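PDB 6TFO: copper-containing nitrite reductase from Hyphomicrobium denitrificans 1NES1, which probably catalyses the copper-dependent one-electron reduction of nitrite to nitric oxide and water, with cytochrome c as the likely electron donor. Local coordinates for residues Ile148-Ala153 and Leu330-Val335; Val202-Thr207 and Leu280-Glu285; Phe295-Gly300 and Ile354-Gly359; Glu350-Phe355 and Val404-Asp409. All blocks are in the same frame, centred on the assembly; numbering follows the deposited sequence.

Contact 1: residues Ile148-Ala153 and Leu330-Val335; sequences ITRDPA and LFNGSV
Asn332 and Thr149 carry the polar part of this contact. The amide of Asn332 donates through ND2 to the backbone O of Arg150 at 2.9 Å. The N-H points well at its acceptor (159°), which lies close to the amide plane, while the donor stands tilted from the plane of the accepting carbonyl. The same amide is held further by Tyr296 and Met298: ND2 also donates to Tyr296 O, and OD1 accepts from Met298 N, so its rotation is fixed. The hydroxyl of Thr149 has two oxygens near it: OG1 is hydrogen-bonded to Ser334 OG at 2.8 Å, and Asn332 O lies 3.0 Å from OG1.

Van der Waals contacts are fewer. With CG1 set between backbone N and carbonyl carbon (chi1 51°), Ile148 lays its CD1 methyl against the Gly333 carbonyl, 3.4 Å from Gly333 O. Gly333 sits in the type I' turn from Phe331 to Ser334 with phi 96°, and a beta carbon there would run into CD1. The Thr149 and Asn332 side chains cross at about a right angle, with Thr149 CG2 4.1 Å from Asn332 CB.

The loop 148-153, between strands 128-134 and 166-181, thus lies against the turn that ends edge strand 328-331. Helix 337-341 covers Thr149, Pro152 and Asn332 through Ala337 and Leu338, and Ile148 packs on Leu176 of strand 166-181.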
loop_
_atom_site.group_PDB
_atom_site.type_symbol
_atom_site.label_atom_id
_atom_site.label_comp_id
_atom_site.label_asym_id
_atom_site.label_seq_id
_atom_site.Cartn_x
_atom_site.Cartn_y
_atom_site.Cartn_z
ATOM N N ILE C 148 33.747 -1.545 -24.354
ATOM C CA ILE C 148 33.530 -3.004 -24.613
ATOM C C ILE C 148 32.853 -3.226 -25.982
ATOM O O ILE C 148 32.540 -4.392 -26.329
ATOM C CB ILE C 148 32.752 -3.663 -23.450
ATOM C CG1 ILE C 148 31.466 -2.923 -23.064
ATOM C CG2 ILE C 148 33.674 -3.839 -22.255
ATOM C CD1 ILE C 148 30.361 -2.992 -24.081
ATOM N N THR C 149 32.635 -2.164 -26.752
ATOM C CA THR C 149 32.002 -2.231 -28.090
ATOM C C THR C 149 33.017 -2.766 -29.110
ATOM O O THR C 149 34.064 -2.112 -29.320
ATOM C CB THR C 149 31.450 -0.863 -28.494
ATOM O OG1 THR C 149 30.365 -0.585 -27.603
ATOM C CG2 THR C 149 30.996 -0.804 -29.938
ATOM N N ARG C 150 32.703 -3.910 -29.718
ATOM C CA ARG C 150 33.360 -4.434 -30.942
ATOM C C ARG C 150 33.153 -3.469 -32.115
ATOM O O ARG C 150 31.996 -3.202 -32.483
ATOM C CB ARG C 150 32.759 -5.788 -31.304
ATOM C CG ARG C 150 33.368 -6.427 -32.548
ATOM C CD ARG C 150 34.782 -6.897 -32.315
ATOM N NE ARG C 150 34.835 -7.928 -31.292
ATOM C CZ ARG C 150 35.950 -8.362 -30.729
ATOM N NH1 ARG C 150 37.111 -7.847 -31.084
ATOM N NH2 ARG C 150 35.904 -9.294 -29.796
ATOM N N ASP C 151 34.228 -2.968 -32.713
ATOM C CA ASP C 151 34.097 -2.183 -33.964
ATOM C C ASP C 151 33.456 -3.109 -34.995
ATOM O O ASP C 151 33.814 -4.283 -35.070
ATOM C CB ASP C 151 35.435 -1.602 -34.420
ATOM C CG ASP C 151 35.218 -0.542 -35.479
ATOM O OD1 ASP C 151 35.026 -0.916 -36.661
ATOM O OD2 ASP C 151 35.141 0.644 -35.097
ATOM N N PRO C 152 32.469 -2.654 -35.799
ATOM C CA PRO C 152 31.827 -3.540 -36.774
ATOM C C PRO C 152 32.747 -3.926 -37.953
ATOM O O PRO C 152 32.452 -4.873 -38.645
ATOM C CB PRO C 152 30.606 -2.719 -37.210
ATOM C CG PRO C 152 31.065 -1.285 -37.069
ATOM C CD PRO C 152 31.933 -1.289 -35.831
ATOM N N ALA C 153 33.855 -3.206 -38.126
ATOM C CA ALA C 153 34.906 -3.468 -39.137
ATOM C C ALA C 153 35.968 -4.413 -38.572
ATOM O O ALA C 153 36.811 -4.825 -39.327
ATOM C CB ALA C 153 35.517 -2.164 -39.590
ATOM N N LEU C 330 20.742 -3.650 -27.553
ATOM C CA LEU C 330 22.053 -3.102 -27.999
ATOM C C LEU C 330 22.609 -3.805 -29.248
ATOM O O LEU C 330 22.532 -5.063 -29.347
ATOM C CB LEU C 330 23.049 -3.228 -26.842
ATOM C CG LEU C 330 22.585 -2.641 -25.512
ATOM C CD1 LEU C 330 23.495 -3.123 -24.399
ATOM C CD2 LEU C 330 22.523 -1.123 -25.574
ATOM N N PHE C 331 23.206 -3.004 -30.138
ATOM C CA PHE C 331 24.170 -3.466 -31.173
ATOM C C PHE C 331 25.579 -3.351 -30.595
ATOM O O PHE C 331 25.940 -2.261 -30.163
ATOM C CB PHE C 331 24.070 -2.638 -32.457
ATOM C CG PHE C 331 22.785 -2.796 -33.230
ATOM C CD1 PHE C 331 22.232 -4.048 -33.448
ATOM C CD2 PHE C 331 22.145 -1.692 -33.772
ATOM C CE1 PHE C 331 21.053 -4.187 -34.163
ATOM C CE2 PHE C 331 20.970 -1.833 -34.504
ATOM C CZ PHE C 331 20.420 -3.075 -34.684
ATOM N N ASN C 332 26.321 -4.461 -30.568
ATOM C CA ASN C 332 27.764 -4.514 -30.223
ATOM C C ASN C 332 27.955 -3.830 -28.866
ATOM O O ASN C 332 28.871 -2.988 -28.735
ATOM C CB ASN C 332 28.638 -3.894 -31.324
ATOM C CG ASN C 332 28.602 -4.642 -32.644
ATOM O OD1 ASN C 332 27.682 -5.406 -32.923
ATOM N ND2 ASN C 332 29.600 -4.428 -33.480
ATOM N N GLY C 333 27.088 -4.148 -27.908
ATOM C CA GLY C 333 27.432 -4.083 -26.473
ATOM C C GLY C 333 27.041 -2.810 -25.739
ATOM O O GLY C 333 27.016 -2.865 -24.508
ATOM N N SER C 334 26.773 -1.697 -26.415
ATOM C CA SER C 334 26.628 -0.389 -25.732
ATOM C C SER C 334 25.635 0.512 -26.468
ATOM O O SER C 334 25.415 0.326 -27.673
ATOM C CB SER C 334 27.969 0.299 -25.562
ATOM O OG SER C 334 28.303 1.063 -26.713
ATOM N N VAL C 335 25.042 1.450 -25.732
ATOM C CA VAL C 335 24.269 2.572 -26.324
ATOM C C VAL C 335 25.296 3.461 -27.023
ATOM O O VAL C 335 26.345 3.737 -26.411
ATOM C CB VAL C 335 23.447 3.338 -25.271
ATOM C CG1 VAL C 335 22.598 4.424 -25.911
ATOM C CG2 VAL C 335 22.578 2.399 -24.442
#

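Contact 2: residues Val202-Thr207 and Leu280-Glu285; sequences VRVGDT and LLVEPE
The guanidinium of Arg203 has Glu285 over one face, CA standing 4.1 Å above the plane and displaced toward the rim. The carboxylate of Glu285 is turned 61° from the guanidinium plane, and its OE1 lies 3.6 Å from Arg203 NH2, a long salt bridge. NH1 donates to Val204 O, which lies somewhat out of the guanidinium plane; NE has a weak bond to Arg162 O. CG anti to the backbone N (chi1 174°) and an extended chain carry the group out to Glu285. A leucine here would probably leave the Glu285 carboxylate without its charged mate and Val204 O without the NH1 donor.

Behind this, three nearly straight backbone bonds join the strands: Val202 N to Leu281 O (2.9 Å), Glu283 N to Val202 O (2.8 Å) and Val204 N to Glu283 O (2.9 Å). On the valine face, Val202 CG2 meets Val282 CG2 at 3.9 Å, and Val282 CG1 reaches Val204 CA at 3.6 Å. A type II turn from Arg203 to Asp206 follows, with Asp206 OD2 accepting from Arg203 N and salt-bridged to Arg162.

Parallel pairing of edge strand 200-203 with 277-283, in this member of the multicopper oxidase family, is characteristic of a cupredoxin beta-sandwich.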
loop_
_atom_site.group_PDB
_atom_site.type_symbol
_atom_site.label_atom_id
_atom_site.label_comp_id
_atom_site.label_asym_id
_atom_site.label_seq_id
_atom_site.Cartn_x
_atom_site.Cartn_y
_atom_site.Cartn_z
ATOM N N VAL C 202 36.803 -19.600 -40.563
ATOM C CA VAL C 202 37.502 -20.822 -41.030
ATOM C C VAL C 202 36.861 -21.277 -42.353
ATOM O O VAL C 202 35.873 -20.641 -42.831
ATOM C CB VAL C 202 37.454 -21.911 -39.942
ATOM C CG1 VAL C 202 38.149 -21.436 -38.672
ATOM C CG2 VAL C 202 36.029 -22.391 -39.656
ATOM N N ARG C 203 37.440 -22.316 -42.952
ATOM C CA ARG C 203 36.962 -22.946 -44.202
ATOM C C ARG C 203 36.337 -24.283 -43.796
ATOM O O ARG C 203 36.884 -24.914 -42.875
ATOM C CB ARG C 203 38.168 -23.062 -45.136
ATOM C CG ARG C 203 37.895 -23.818 -46.424
ATOM C CD ARG C 203 39.165 -24.513 -46.893
ATOM N NE ARG C 203 39.060 -24.911 -48.290
ATOM C CZ ARG C 203 38.431 -26.005 -48.726
ATOM N NH1 ARG C 203 37.881 -26.867 -47.885
ATOM N NH2 ARG C 203 38.379 -26.252 -50.020
ATOM N N VAL C 204 35.227 -24.702 -44.409
ATOM C CA VAL C 204 34.658 -26.060 -44.156
ATOM C C VAL C 204 35.788 -27.077 -44.349
ATOM O O VAL C 204 36.686 -26.832 -45.209
ATOM C CB VAL C 204 33.425 -26.384 -45.018
ATOM C CG1 VAL C 204 33.726 -26.411 -46.521
ATOM C CG2 VAL C 204 32.761 -27.679 -44.556
ATOM N N GLY C 205 35.771 -28.152 -43.558
ATOM C CA GLY C 205 36.832 -29.179 -43.556
ATOM C C GLY C 205 37.956 -28.864 -42.587
ATOM O O GLY C 205 38.619 -29.822 -42.156
ATOM N N ASP C 206 38.166 -27.592 -42.229
ATOM C CA ASP C 206 39.203 -27.186 -41.244
ATOM C C ASP C 206 39.026 -27.966 -39.933
ATOM O O ASP C 206 37.882 -28.329 -39.589
ATOM C CB ASP C 206 39.182 -25.685 -40.969
ATOM C CG ASP C 206 39.846 -24.857 -42.048
ATOM O OD1 ASP C 206 40.488 -25.459 -42.898
ATOM O OD2 ASP C 206 39.714 -23.614 -42.019
ATOM N N THR C 207 40.143 -28.239 -39.257
ATOM C CA THR C 207 40.193 -28.761 -37.867
ATOM C C THR C 207 40.526 -27.578 -36.945
ATOM O O THR C 207 41.590 -26.951 -37.139
ATOM C CB THR C 207 41.156 -29.957 -37.786
ATOM O OG1 THR C 207 40.467 -31.061 -38.373
ATOM C CG2 THR C 207 41.561 -30.335 -36.378
ATOM N N LEU C 280 30.896 -17.305 -35.718
ATOM C CA LEU C 280 31.821 -18.218 -36.447
ATOM C C LEU C 280 31.299 -18.371 -37.880
ATOM O O LEU C 280 30.193 -18.951 -38.032
ATOM C CB LEU C 280 31.850 -19.588 -35.745
ATOM C CG LEU C 280 32.615 -20.696 -36.462
ATOM C CD1 LEU C 280 34.099 -20.328 -36.566
ATOM C CD2 LEU C 280 32.413 -22.030 -35.766
ATOM N N LEU C 281 32.035 -17.844 -38.862
ATOM C CA LEU C 281 31.824 -18.126 -40.316
ATOM C C LEU C 281 32.648 -19.353 -40.692
ATOM O O LEU C 281 33.902 -19.284 -40.578
ATOM C CB LEU C 281 32.245 -16.921 -41.169
ATOM C CG LEU C 281 32.045 -17.060 -42.676
ATOM C CD1 LEU C 281 30.589 -17.283 -43.030
ATOM C CD2 LEU C 281 32.570 -15.829 -43.399
ATOM N N VAL C 282 31.969 -20.441 -41.056
ATOM C CA VAL C 282 32.589 -21.604 -41.751
ATOM C C VAL C 282 32.348 -21.392 -43.250
ATOM O O VAL C 282 31.225 -21.622 -43.713
ATOM C CB VAL C 282 32.029 -22.933 -41.222
ATOM C CG1 VAL C 282 32.709 -24.125 -41.860
ATOM C CG2 VAL C 282 32.161 -23.008 -39.713
ATOM N N GLU C 283 33.349 -20.867 -43.962
ATOM C CA GLU C 283 33.246 -20.557 -45.411
ATOM C C GLU C 283 33.015 -21.842 -46.205
ATOM O O GLU C 283 33.630 -22.874 -45.946
ATOM C CB GLU C 283 34.507 -19.862 -45.909
ATOM C CG GLU C 283 34.562 -18.377 -45.592
ATOM C CD GLU C 283 35.689 -17.679 -46.331
ATOM O OE1 GLU C 283 36.098 -18.212 -47.369
ATOM O OE2 GLU C 283 36.151 -16.614 -45.884
ATOM N N PRO C 284 32.131 -21.831 -47.220
ATOM C CA PRO C 284 32.015 -22.971 -48.132
ATOM C C PRO C 284 33.293 -23.033 -48.989
ATOM O O PRO C 284 34.029 -22.057 -48.987
ATOM C CB PRO C 284 30.749 -22.636 -48.944
ATOM C CG PRO C 284 30.680 -21.116 -48.940
ATOM C CD PRO C 284 31.274 -20.698 -47.612
ATOM N N GLU C 285 33.541 -24.137 -49.699
ATOM C CA GLU C 285 34.802 -24.359 -50.469
ATOM C C GLU C 285 35.107 -23.152 -51.365
ATOM O O GLU C 285 36.269 -22.666 -51.329
ATOM C CB GLU C 285 34.718 -25.645 -51.285
ATOM C CG GLU C 285 34.800 -26.896 -50.438
ATOM C CD GLU C 285 35.436 -28.078 -51.144
ATOM O OE1 GLU C 285 35.997 -28.933 -50.437
ATOM O OE2 GLU C 285 35.391 -28.118 -52.398
#

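Contact 3: residues Phe295-Gly300 and Ile354-Gly359; sequences FYVMQG and IFFGVG
Phe295-Gly300 and Ile354-Gly359 run side by side as parallel strands, 4.5 Å between axes and 24° between directions. Four backbone bonds form the first shell, passing alternately from one strand to the other. Phe355 N donates to Phe295 O at 2.8 Å, the most bent of them, while Val297 N donates to Phe355 O at 3.0 Å and is almost straight. Gly357 N to Val297 O and Gln299 N to Gly357 O continue the ladder.

On the face of Val297, Gln299 and Phe356, the phenyl ring takes both neighbours at its edge. CD1 of Phe356 lies 3.8 Å from Val297 CG1, and CZ of Phe356 lies 3.8 Å from Gln299 OE1, the amide turned 65° from the ring. CG of Phe356 anti to its backbone N (chi1 179°) brings the ring across to these partners. On the other face Met298, bent at its last torsion, sets CE 3.7 Å from Gly357 C, where a beta carbon on Gly357 would collide with it.

Outer residues position these groups: Ser365 and Asp418 bind the two ends of the Gln299 amide, and Phe367 stacks on Phe356. The pair is central in the mixed sheet of a cupredoxin-type beta-sandwich, and Gly359 comes about 6 Å from the side chain of the copper ligand His262. Strand 328-331 flanks 293-302, with Phe331 touching Val297, Gln299 and Phe356; strand 400-407 flanks 351-360. Met298 and Phe355 pack on strand 277-283 of another sheet.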
loop_
_atom_site.group_PDB
_atom_site.type_symbol
_atom_site.label_atom_id
_atom_site.label_comp_id
_atom_site.label_asym_id
_atom_site.label_seq_id
_atom_site.Cartn_x
_atom_site.Cartn_y
_atom_site.Cartn_z
ATOM N N PHE C 295 31.020 -6.276 -42.626
ATOM C CA PHE C 295 30.719 -5.739 -41.275
ATOM C C PHE C 295 30.205 -6.857 -40.362
ATOM O O PHE C 295 29.510 -7.790 -40.838
ATOM C CB PHE C 295 29.689 -4.619 -41.363
ATOM C CG PHE C 295 30.182 -3.365 -42.025
ATOM C CD1 PHE C 295 31.200 -2.626 -41.452
ATOM C CD2 PHE C 295 29.616 -2.906 -43.204
ATOM C CE1 PHE C 295 31.647 -1.451 -42.044
ATOM C CE2 PHE C 295 30.061 -1.728 -43.795
ATOM C CZ PHE C 295 31.068 -0.998 -43.206
ATOM N N TYR C 296 30.522 -6.705 -39.072
ATOM C CA TYR C 296 30.192 -7.609 -37.942
ATOM C C TYR C 296 29.248 -6.881 -36.974
ATOM O O TYR C 296 29.675 -5.908 -36.329
ATOM C CB TYR C 296 31.500 -7.982 -37.257
ATOM C CG TYR C 296 31.418 -8.973 -36.130
ATOM C CD1 TYR C 296 30.321 -9.792 -35.932
ATOM C CD2 TYR C 296 32.510 -9.142 -35.307
ATOM C CE1 TYR C 296 30.312 -10.739 -34.924
ATOM C CE2 TYR C 296 32.521 -10.088 -34.305
ATOM C CZ TYR C 296 31.418 -10.886 -34.105
ATOM O OH TYR C 296 31.455 -11.802 -33.091
ATOM N N VAL C 297 27.985 -7.302 -36.918
ATOM C CA VAL C 297 26.952 -6.709 -36.023
ATOM C C VAL C 297 26.198 -7.833 -35.293
ATOM O O VAL C 297 25.753 -8.796 -35.951
ATOM C CB VAL C 297 26.002 -5.777 -36.792
ATOM C CG1 VAL C 297 24.902 -5.251 -35.885
ATOM C CG2 VAL C 297 26.752 -4.624 -37.447
ATOM N N MET C 298 26.057 -7.701 -33.968
ATOM C CA MET C 298 25.259 -8.627 -33.136
ATOM C C MET C 298 24.349 -7.829 -32.194
ATOM O O MET C 298 24.781 -6.782 -31.666
ATOM C CB MET C 298 26.158 -9.578 -32.343
ATOM C CG MET C 298 26.852 -10.592 -33.216
ATOM S SD MET C 298 27.391 -12.072 -32.321
ATOM C CE MET C 298 25.933 -13.108 -32.417
ATOM N N GLN C 299 23.104 -8.295 -32.037
ATOM C CA GLN C 299 22.067 -7.649 -31.196
ATOM C C GLN C 299 21.916 -8.477 -29.927
ATOM O O GLN C 299 21.884 -9.718 -30.006
ATOM C CB GLN C 299 20.738 -7.530 -31.951
ATOM C CG GLN C 299 19.566 -7.088 -31.101
ATOM C CD GLN C 299 18.333 -6.925 -31.944
ATOM O OE1 GLN C 299 18.403 -6.464 -33.088
ATOM N NE2 GLN C 299 17.198 -7.314 -31.379
ATOM N N GLY C 300 21.788 -7.795 -28.797
ATOM C CA GLY C 300 21.451 -8.458 -27.529
ATOM C C GLY C 300 20.722 -7.526 -26.596
ATOM O O GLY C 300 20.565 -6.322 -26.931
ATOM N N ILE C 354 26.798 -7.456 -44.417
ATOM C CA ILE C 354 26.687 -7.459 -42.927
ATOM C C ILE C 354 26.463 -8.901 -42.458
ATOM O O ILE C 354 25.435 -9.502 -42.838
ATOM C CB ILE C 354 25.566 -6.521 -42.449
ATOM C CG1 ILE C 354 25.729 -5.103 -43.009
ATOM C CG2 ILE C 354 25.492 -6.545 -40.932
ATOM C CD1 ILE C 354 24.579 -4.177 -42.720
ATOM N N PHE C 355 27.421 -9.447 -41.702
ATOM C CA PHE C 355 27.217 -10.626 -40.830
ATOM C C PHE C 355 26.469 -10.157 -39.577
ATOM O O PHE C 355 27.062 -9.429 -38.751
ATOM C CB PHE C 355 28.546 -11.269 -40.445
ATOM C CG PHE C 355 29.361 -11.743 -41.610
ATOM C CD1 PHE C 355 29.032 -12.912 -42.262
ATOM C CD2 PHE C 355 30.451 -11.021 -42.045
ATOM C CE1 PHE C 355 29.784 -13.349 -43.345
ATOM C CE2 PHE C 355 31.203 -11.463 -43.121
ATOM C CZ PHE C 355 30.871 -12.625 -43.770
ATOM N N PHE C 356 25.194 -10.530 -39.467
ATOM C CA PHE C 356 24.271 -10.089 -38.390
ATOM C C PHE C 356 23.789 -11.308 -37.610
ATOM O O PHE C 356 23.144 -12.185 -38.200
ATOM C CB PHE C 356 23.063 -9.330 -38.938
ATOM C CG PHE C 356 22.103 -8.903 -37.858
ATOM C CD1 PHE C 356 22.419 -7.868 -37.001
ATOM C CD2 PHE C 356 20.900 -9.565 -37.672
ATOM C CE1 PHE C 356 21.537 -7.490 -35.997
ATOM C CE2 PHE C 356 20.023 -9.189 -36.668
ATOM C CZ PHE C 356 20.345 -8.156 -35.826
ATOM N N GLY C 357 24.065 -11.316 -36.307
ATOM C CA GLY C 357 23.611 -12.384 -35.402
ATOM C C GLY C 357 22.952 -11.829 -34.157
ATOM O O GLY C 357 23.275 -10.708 -33.757
ATOM N N VAL C 358 22.063 -12.604 -33.560
ATOM C CA VAL C 358 21.382 -12.241 -32.291
ATOM C C VAL C 358 21.918 -13.171 -31.205
ATOM O O VAL C 358 21.557 -14.373 -31.215
ATOM C CB VAL C 358 19.856 -12.352 -32.445
ATOM C CG1 VAL C 358 19.146 -11.913 -31.184
ATOM C CG2 VAL C 358 19.365 -11.550 -33.635
ATOM N N GLY C 359 22.772 -12.633 -30.333
ATOM C CA GLY C 359 23.153 -13.258 -29.053
ATOM C C GLY C 359 21.923 -13.438 -28.186
ATOM O O GLY C 359 21.713 -14.557 -27.644
#

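Contact 4: residues Glu350-Phe355 and Val404-Asp409; sequences ETVRIF and VDFKLD
Val352 and Phe406 form a hydrogen-bonded pair in an antiparallel strand pairing, part of the mixed sheet that fits a cupredoxin-type beta-sandwich; the axes of 351-355 and 404-407 lie 4.6 Å apart at 162°. Val352 N donates to Phe406 O at 2.8 Å and Phe406 N returns a bond to Val352 O at 3.1 Å. Ile354 and Val404 exchange two bonds in the same way, and Leu408 N to Glu350 O prolongs the ladder past the strand end.

The apolar contacts lie on the face of Val352, Ile354 and Phe406. CG of Phe406 lies between its backbone N and carbonyl carbon (chi1 51°), which brings the ring alongside Val352 of the neighbouring strand. Val352 CB then lies over one ring face near the rim, and Ile354 CD1 comes to the ring edge, 4.0 Å from CE1 of Phe406. An alanine in place of Phe406 is likely to open a gap beside Val352 and Ile354, with CD1 of Ile354 losing its ring contact.

On the other face of the sheet the buried charges are met from outside the pair: Arg353 NH1 by Glu294 OE2, Asp405 OD1 by His376 ND1. At the far end, Val352 CG2 packs on Leu408 CD1 at 3.6 Å.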
loop_
_atom_site.group_PDB
_atom_site.type_symbol
_atom_site.label_atom_id
_atom_site.label_comp_id
_atom_site.label_asym_id
_atom_site.label_seq_id
_atom_site.Cartn_x
_atom_site.Cartn_y
_atom_site.Cartn_z
ATOM N N GLU C 350 29.911 0.699 -53.602
ATOM C CA GLU C 350 30.407 -0.550 -52.963
ATOM C C GLU C 350 29.233 -1.493 -52.698
ATOM O O GLU C 350 28.145 -1.010 -52.303
ATOM C CB GLU C 350 31.120 -0.267 -51.650
ATOM C CG GLU C 350 32.452 0.420 -51.804
ATOM C CD GLU C 350 33.107 0.696 -50.470
ATOM O OE1 GLU C 350 34.290 1.014 -50.437
ATOM O OE2 GLU C 350 32.419 0.571 -49.452
ATOM N N THR C 351 29.441 -2.786 -52.933
ATOM C CA THR C 351 28.602 -3.867 -52.370
ATOM C C THR C 351 29.083 -4.117 -50.939
ATOM O O THR C 351 30.300 -4.290 -50.742
ATOM C CB THR C 351 28.654 -5.141 -53.215
ATOM O OG1 THR C 351 30.047 -5.442 -53.297
ATOM C CG2 THR C 351 28.010 -4.979 -54.576
ATOM N N VAL C 352 28.149 -4.101 -49.992
ATOM C CA VAL C 352 28.397 -4.229 -48.534
ATOM C C VAL C 352 27.766 -5.543 -48.072
ATOM O O VAL C 352 26.610 -5.831 -48.489
ATOM C CB VAL C 352 27.800 -3.024 -47.791
ATOM C CG1 VAL C 352 27.831 -3.236 -46.285
ATOM C CG2 VAL C 352 28.506 -1.741 -48.188
ATOM N N ARG C 353 28.502 -6.322 -47.282
ATOM C CA ARG C 353 27.943 -7.507 -46.585
ATOM C C ARG C 353 27.937 -7.230 -45.075
ATOM O O ARG C 353 28.996 -6.857 -44.531
ATOM C CB ARG C 353 28.720 -8.792 -46.892
ATOM C CG ARG C 353 28.363 -9.922 -45.937
ATOM C CD ARG C 353 28.731 -11.293 -46.434
ATOM N NE ARG C 353 30.074 -11.289 -46.959
ATOM C CZ ARG C 353 30.419 -11.669 -48.180
ATOM N NH1 ARG C 353 31.686 -11.609 -48.537
ATOM N NH2 ARG C 353 29.522 -12.136 -49.028
ATOM N N ILE C 354 26.798 -7.456 -44.417
ATOM C CA ILE C 354 26.687 -7.459 -42.927
ATOM C C ILE C 354 26.463 -8.901 -42.458
ATOM O O ILE C 354 25.435 -9.502 -42.838
ATOM C CB ILE C 354 25.566 -6.521 -42.449
ATOM C CG1 ILE C 354 25.729 -5.103 -43.009
ATOM C CG2 ILE C 354 25.492 -6.545 -40.932
ATOM C CD1 ILE C 354 24.579 -4.177 -42.720
ATOM N N PHE C 355 27.421 -9.447 -41.702
ATOM C CA PHE C 355 27.217 -10.626 -40.830
ATOM C C PHE C 355 26.469 -10.157 -39.577
ATOM O O PHE C 355 27.062 -9.429 -38.751
ATOM C CB PHE C 355 28.546 -11.269 -40.445
ATOM C CG PHE C 355 29.361 -11.743 -41.610
ATOM C CD1 PHE C 355 29.032 -12.912 -42.262
ATOM C CD2 PHE C 355 30.451 -11.021 -42.045
ATOM C CE1 PHE C 355 29.784 -13.349 -43.345
ATOM C CE2 PHE C 355 31.203 -11.463 -43.121
ATOM C CZ PHE C 355 30.871 -12.625 -43.770
ATOM N N VAL C 404 23.349 -10.447 -44.999
ATOM C CA VAL C 404 22.661 -9.576 -45.981
ATOM C C VAL C 404 23.757 -8.861 -46.769
ATOM O O VAL C 404 24.813 -8.575 -46.180
ATOM C CB VAL C 404 21.698 -8.581 -45.310
ATOM C CG1 VAL C 404 20.592 -9.295 -44.549
ATOM C CG2 VAL C 404 22.433 -7.599 -44.414
ATOM N N ASP C 405 23.519 -8.616 -48.054
ATOM C CA ASP C 405 24.363 -7.700 -48.858
ATOM C C ASP C 405 23.451 -6.782 -49.669
ATOM O O ASP C 405 22.273 -7.114 -49.878
ATOM C CB ASP C 405 25.399 -8.469 -49.685
ATOM C CG ASP C 405 24.842 -9.522 -50.632
ATOM O OD1 ASP C 405 24.098 -9.132 -51.588
ATOM O OD2 ASP C 405 25.172 -10.721 -50.416
ATOM N N PHE C 406 23.990 -5.644 -50.064
ATOM C CA PHE C 406 23.313 -4.653 -50.924
ATOM C C PHE C 406 24.401 -3.781 -51.547
ATOM O O PHE C 406 25.543 -3.747 -51.017
ATOM C CB PHE C 406 22.289 -3.870 -50.105
ATOM C CG PHE C 406 22.851 -3.300 -48.827
ATOM C CD1 PHE C 406 22.871 -4.054 -47.666
ATOM C CD2 PHE C 406 23.384 -2.021 -48.800
ATOM C CE1 PHE C 406 23.405 -3.538 -46.501
ATOM C CE2 PHE C 406 23.937 -1.512 -47.638
ATOM C CZ PHE C 406 23.940 -2.272 -46.490
ATOM N N LYS C 407 24.077 -3.139 -52.668
ATOM C CA LYS C 407 24.971 -2.159 -53.329
ATOM C C LYS C 407 24.546 -0.784 -52.855
ATOM O O LYS C 407 23.333 -0.485 -52.881
ATOM C CB LYS C 407 24.942 -2.211 -54.863
ATOM C CG LYS C 407 26.180 -1.613 -55.524
ATOM C CD LYS C 407 26.032 -1.248 -56.971
ATOM C CE LYS C 407 27.369 -0.976 -57.625
ATOM N NZ LYS C 407 27.311 -1.156 -59.095
ATOM N N LEU C 408 25.530 -0.005 -52.422
ATOM C CA LEU C 408 25.337 1.419 -52.102
ATOM C C LEU C 408 25.271 2.161 -53.427
ATOM O O LEU C 408 26.321 2.544 -53.951
ATOM C CB LEU C 408 26.488 1.874 -51.208
ATOM C CG LEU C 408 26.476 1.243 -49.819
ATOM C CD1 LEU C 408 27.716 1.649 -49.038
ATOM C CD2 LEU C 408 25.198 1.626 -49.083
ATOM N N ASP C 409 24.064 2.296 -53.956
ATOM C CA ASP C 409 23.810 2.995 -55.239
ATOM C C ASP C 409 24.131 4.477 -55.023
ATOM O O ASP C 409 24.600 5.116 -55.970
ATOM C CB ASP C 409 22.372 2.795 -55.738
ATOM C CG ASP C 409 21.814 1.404 -55.481
ATOM O OD1 ASP C 409 21.314 1.156 -54.356
ATOM O OD2 ASP C 409 21.911 0.573 -56.392
#

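How the contacts relate
Contacts 1, 3 and 4 line up across four neighbouring strands of one mixed sheet, in the order 328-331, 293-302, 351-360, 400-407. Centres of contacts 1 and 3 lie about 9 Å apart, those of 3 and 4 about 15 Å. Contact 3 is the middle link: Pro152 O to Tyr296 N, at 2.7 Å a probable hydrogen bond, ties it to contact 1, and it shares Ile354 and Phe355 with contact 4. Contact 2, in another sheet, joins it where Leu281 CD2 packs 3.6 Å from Phe355 CZ. Along the chain contact 2 precedes contacts 3 and 4; contacts 1 and 3 alternate their segments, and contact 4 begins where contact 3 ends. Loop 148-153 thus meets a turn some 180 residues later.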